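Local structure of B-type Cna protein (Enterococcus faecium, 6FWY) at residues A[77-80]-A[81-85]; A[143-146]-A[147-151]. The protein is an LPXTG-anchored surface protein of uncertain function whose thioester domain probably helps the bacterium attach covalently to host surfaces. All coordinates share one frame; numbering follows the deposited sequence.

Contact 1: A[77-80]-A[81-85]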
loop_
_atom_site.group_PDB
_atom_site.type_symbol
_atom_site.label_atom_id
_atom_site.label_comp_id
_atom_site.label_asym_id
_atom_site.label_seq_id
_atom_site.Cartn_x
_atom_site.Cartn_y
_atom_site.Cartn_z
ATOM N N GLU A 77 -8.780 -1.695 5.563
ATOM C CA GLU A 77 -9.711 -0.597 5.862
ATOM C C GLU A 77 -8.954 0.733 5.913
ATOM O O GLU A 77 -9.385 1.708 5.312
ATOM C CB GLU A 77 -10.478 -0.842 7.179
ATOM C CG GLU A 77 -11.324 -2.117 7.185
ATOM C CD GLU A 77 -12.159 -2.275 8.458
ATOM O OE1 GLU A 77 -11.677 -1.896 9.553
ATOM O OE2 GLU A 77 -13.319 -2.769 8.374
ATOM N N PHE A 78 -7.829 0.760 6.620
ATOM C CA PHE A 78 -6.985 1.955 6.681
ATOM C C PHE A 78 -6.371 2.299 5.312
ATOM O O PHE A 78 -6.293 3.466 4.961
ATOM C CB PHE A 78 -5.905 1.835 7.773
ATOM C CG PHE A 78 -6.402 2.163 9.163
ATOM C CD1 PHE A 78 -6.568 3.488 9.556
ATOM C CD2 PHE A 78 -6.747 1.157 10.057
ATOM C CE1 PHE A 78 -7.076 3.803 10.823
ATOM C CE2 PHE A 78 -7.257 1.476 11.332
ATOM C CZ PHE A 78 -7.396 2.793 11.724
ATOM N N TYR A 79 -5.959 1.300 4.539
ATOM C CA TYR A 79 -5.498 1.537 3.163
ATOM C C TYR A 79 -6.546 2.300 2.390
ATOM O O TYR A 79 -6.253 3.332 1.818
ATOM C CB TYR A 79 -5.177 0.217 2.442
ATOM C CG TYR A 79 -4.879 0.393 0.968
ATOM C CD1 TYR A 79 -3.650 0.904 0.530
ATOM C CD2 TYR A 79 -5.827 0.054 0.003
ATOM C CE1 TYR A 79 -3.385 1.075 -0.827
ATOM C CE2 TYR A 79 -5.589 0.216 -1.347
ATOM C CZ TYR A 79 -4.367 0.728 -1.760
ATOM O OH TYR A 79 -4.122 0.880 -3.087
ATOM N N ARG A 80 -7.777 1.791 2.406
ATOM C CA ARG A 80 -8.871 2.417 1.681
ATOM C C ARG A 80 -9.244 3.795 2.209
ATOM O O ARG A 80 -9.626 4.654 1.425
ATOM C CB ARG A 80 -10.087 1.491 1.658
ATOM C CG ARG A 80 -9.915 0.325 0.698
ATOM C CD ARG A 80 -11.218 -0.405 0.448
ATOM N NE ARG A 80 -11.696 -1.094 1.648
ATOM C CZ ARG A 80 -11.334 -2.312 2.054
ATOM N NH1 ARG A 80 -10.461 -3.063 1.364
ATOM N NH2 ARG A 80 -11.879 -2.790 3.180
ATOM N N MET A 81 -9.116 4.018 3.515
ATOM C CA MET A 81 -9.364 5.344 4.078
ATOM C C MET A 81 -8.458 6.374 3.399
ATOM O O MET A 81 -8.933 7.441 3.007
ATOM C CB MET A 81 -9.143 5.364 5.594
ATOM C CG MET A 81 -9.333 6.734 6.249
ATOM S SD MET A 81 -8.675 6.779 7.931
ATOM C CE MET A 81 -6.898 6.954 7.625
ATOM N N PHE A 82 -7.168 6.056 3.278
ATOM C CA PHE A 82 -6.235 6.929 2.583
ATOM C C PHE A 82 -6.589 7.090 1.105
ATOM O O PHE A 82 -6.691 8.194 0.632
ATOM C CB PHE A 82 -4.791 6.443 2.735
ATOM C CG PHE A 82 -4.192 6.731 4.082
ATOM C CD1 PHE A 82 -3.684 7.996 4.377
ATOM C CD2 PHE A 82 -4.109 5.745 5.047
ATOM C CE1 PHE A 82 -3.109 8.264 5.620
ATOM C CE2 PHE A 82 -3.552 6.005 6.291
ATOM C CZ PHE A 82 -3.052 7.266 6.574
ATOM N N LYS A 83 -6.792 5.988 0.396
ATOM C CA LYS A 83 -7.088 6.016 -1.057
ATOM C C LYS A 83 -8.389 6.747 -1.395
ATOM O O LYS A 83 -8.460 7.445 -2.401
ATOM C CB LYS A 83 -7.132 4.600 -1.624
ATOM C CG LYS A 83 -7.100 4.538 -3.136
ATOM C CD LYS A 83 -7.396 3.155 -3.691
ATOM C CE LYS A 83 -7.620 3.262 -5.203
ATOM N NZ LYS A 83 -7.447 1.952 -5.879
ATOM N N GLY A 84 -9.408 6.573 -0.549
ATOM C CA GLY A 84 -10.729 7.182 -0.754
ATOM C C GLY A 84 -11.015 8.442 0.043
ATOM O O GLY A 84 -12.098 8.988 -0.056
ATOM N N GLY A 85 -10.038 8.900 0.817
ATOM C CA GLY A 85 -10.167 10.087 1.663
ATOM C C GLY A 85 -9.176 11.186 1.263
ATOM O O GLY A 85 -8.549 11.136 0.193
#
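G84 N reaches back to R80 O at 2.8 Å, and M81 N to E77 O at 2.9 Å; F82 N to F78 O and K83 N to Y79 O are longer, the latter nearly straight at 169°. These four i to i+4 bonds run along helix 76-84. E77 and R80 turn their charges to the end of helix 131-150 and the residues after it: E77 makes a salt bridge with K149, and the guanidinium of R80, carried on a chain bent at chi3 (-67°), probably donates to A148 O and, just past the helix, bonds to D153 O. The apolar packing is made by F78, M81 and F82. F78 and M81 run side by side in the same direction, and the methyl CE of M81 meets the edge of the F78 ring at CD1, 4.0 Å away. M81 SD stands obliquely 5.3 Å from the centroid of the F78 ring, a Met-aromatic contact. The same methyl sits 3.7 Å above one face of the F82 ring, near its rim, while F82 CD2 brings the ring edge to 3.2 Å from F78 O. Outermost, the extended aliphatic chain of K83 passes the phenol of Y79, K83 CD lying 4.0 Å from Y79 OH. The methyl of M81 thus touches the edge of one phenylalanine and the face of the other, and sulfur and hydrocarbon make one apolar cluster. F78 and F82 pack on strand 258-277 and M81 on helix 99-113, while the charges of E77 and R80 pair with residues at and just beyond the end of helix 131-150.

Contact 2: A[143-146]-A[147-151]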
loop_
_atom_site.group_PDB
_atom_site.type_symbol
_atom_site.label_atom_id
_atom_site.label_comp_id
_atom_site.label_asym_id
_atom_site.label_seq_id
_atom_site.Cartn_x
_atom_site.Cartn_y
_atom_site.Cartn_z
ATOM N N LYS A 143 -19.230 8.746 2.933
ATOM C CA LYS A 143 -18.603 8.281 1.700
ATOM C C LYS A 143 -17.313 7.524 2.028
ATOM O O LYS A 143 -17.146 6.390 1.623
ATOM C CB LYS A 143 -18.307 9.451 0.760
ATOM C CG LYS A 143 -17.842 9.004 -0.624
ATOM C CD LYS A 143 -17.818 10.148 -1.623
ATOM C CE LYS A 143 -16.694 10.000 -2.667
ATOM N NZ LYS A 143 -17.102 9.195 -3.840
ATOM N N ILE A 144 -16.420 8.155 2.777
ATOM C CA ILE A 144 -15.096 7.575 3.057
ATOM C C ILE A 144 -15.241 6.293 3.885
ATOM O O ILE A 144 -14.611 5.277 3.581
ATOM C CB ILE A 144 -14.151 8.589 3.754
ATOM C CG1 ILE A 144 -13.915 9.824 2.861
ATOM C CG2 ILE A 144 -12.797 7.961 4.082
ATOM C CD1 ILE A 144 -13.435 11.047 3.654
ATOM N N TYR A 145 -16.080 6.339 4.919
ATOM C CA TYR A 145 -16.281 5.198 5.813
ATOM C C TYR A 145 -16.857 3.994 5.056
ATOM O O TYR A 145 -16.348 2.883 5.167
ATOM C CB TYR A 145 -17.190 5.605 6.968
ATOM C CG TYR A 145 -17.376 4.573 8.037
ATOM C CD1 TYR A 145 -16.303 4.116 8.765
ATOM C CD2 TYR A 145 -18.638 4.073 8.341
ATOM C CE1 TYR A 145 -16.460 3.168 9.772
ATOM C CE2 TYR A 145 -18.817 3.143 9.362
ATOM C CZ TYR A 145 -17.708 2.686 10.060
ATOM O OH TYR A 145 -17.830 1.759 11.064
ATOM N N ASP A 146 -17.902 4.230 4.266
ATOM C CA ASP A 146 -18.492 3.179 3.445
ATOM C C ASP A 146 -17.436 2.491 2.564
ATOM O O ASP A 146 -17.386 1.269 2.493
ATOM C CB ASP A 146 -19.621 3.747 2.586
ATOM C CG ASP A 146 -20.398 2.661 1.823
ATOM O OD1 ASP A 146 -20.559 1.533 2.353
ATOM O OD2 ASP A 146 -20.817 2.895 0.661
ATOM N N TYR A 147 -16.582 3.290 1.926
ATOM C CA TYR A 147 -15.513 2.756 1.099
ATOM C C TYR A 147 -14.482 1.969 1.938
ATOM O O TYR A 147 -14.092 0.866 1.571
ATOM C CB TYR A 147 -14.845 3.873 0.291
ATOM C CG TYR A 147 -13.711 3.378 -0.575
ATOM C CD1 TYR A 147 -13.954 2.512 -1.644
ATOM C CD2 TYR A 147 -12.393 3.752 -0.313
ATOM C CE1 TYR A 147 -12.924 2.044 -2.434
ATOM C CE2 TYR A 147 -11.357 3.278 -1.099
ATOM C CZ TYR A 147 -11.625 2.434 -2.158
ATOM O OH TYR A 147 -10.590 1.970 -2.925
ATOM N N ALA A 148 -14.075 2.520 3.077
ATOM C CA ALA A 148 -13.131 1.845 3.972
ATOM C C ALA A 148 -13.637 0.489 4.489
ATOM O O ALA A 148 -12.898 -0.491 4.455
ATOM C CB ALA A 148 -12.762 2.750 5.123
ATOM N N LYS A 149 -14.888 0.443 4.934
ATOM C CA LYS A 149 -15.515 -0.791 5.416
ATOM C C LYS A 149 -15.838 -1.763 4.291
ATOM O O LYS A 149 -15.563 -2.953 4.408
ATOM C CB LYS A 149 -16.841 -0.504 6.155
ATOM C CG LYS A 149 -16.764 0.415 7.386
ATOM C CD LYS A 149 -15.841 -0.123 8.463
ATOM C CE LYS A 149 -16.391 -1.343 9.153
ATOM N NZ LYS A 149 -15.295 -1.998 9.926
ATOM N N ASN A 150 -16.451 -1.265 3.220
ATOM C CA ASN A 150 -17.108 -2.118 2.219
ATOM C C ASN A 150 -16.452 -2.178 0.853
ATOM O O ASN A 150 -16.849 -3.003 0.041
ATOM C CB ASN A 150 -18.582 -1.698 2.076
ATOM C CG ASN A 150 -19.326 -1.755 3.410
ATOM O OD1 ASN A 150 -19.287 -2.763 4.096
ATOM N ND2 ASN A 150 -19.996 -0.672 3.778
ATOM N N GLY A 151 -15.461 -1.328 0.590
ATOM C CA GLY A 151 -14.719 -1.335 -0.688
ATOM C C GLY A 151 -13.856 -2.574 -0.810
ATOM O O GLY A 151 -13.584 -3.247 0.181
HETATM O O HOH W 1 -15.326 0.081 12.240
#
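K149 lays its aliphatic chain over one face of the Y145 ring, and this is where the last turns of helix 131-150 pack closely. K149 CG stands 3.7 Å from the centroid of the Y145 ring and only 15° off its normal, a CH-pi contact, while K149 CD lies 3.6 Å from Y145 CE1. Bends at chi2 and chi3 fold the lysine so that it keeps beside the tyrosine and both point the same way. Beyond the ring a water accepts from K149 NZ at 3.1 Å and also bonds to Y145 OH, joining the two polar ends. The ammonium's main partner, however, is E77 of helix 76-84, with which it forms a salt bridge. A lysine suits this place because its methylenes can cover an aromatic face while its charge goes further. I144 and A148, the buried residues of the turn, are small or branched and apolar; I144 packs on T106 and V109 of helix 99-113.

The exposed flank is polar instead. There D146 and N150 cross at about a right angle, their carboxylate and amide planes 66° apart, and N150 ND2 donates to D146 OD1 at 2.7 Å. The acceptor lies almost in the amide plane, and OD1 is approached nearly along its C-O axis. N150 N also bonds to D146 O at 2.8 Å, so one aspartate holds both backbone and side chain of the last helical residue. G151 then departs from helical angles, although its N still bonds to Y147 O. The solvent side thus relies on a short hydrogen bond between a carboxylate and a neutral amide, while the packed side pairs hydrocarbon with an aromatic face and sends its ammonium on to helix 76-84.

How the contacts relate
From the N terminus the chain first forms contact 1 along helix 76-84, then passes through helices 91-94 and 99-113 and strand 122-123 before contact 2 ends helix 131-150. The two lie in series: each spans neighbouring turns of one helix, so neither encloses a long loop and neither nests in or crosses the other. The centres of contact 1 and contact 2 are nonetheless about 8 Å apart, and the charged side chains E77 and R80 of contact 1 reach the last turn of contact 2 directly. Helix 99-113 touches side chains of both, and contact 1 continues the packing to strand 258-277.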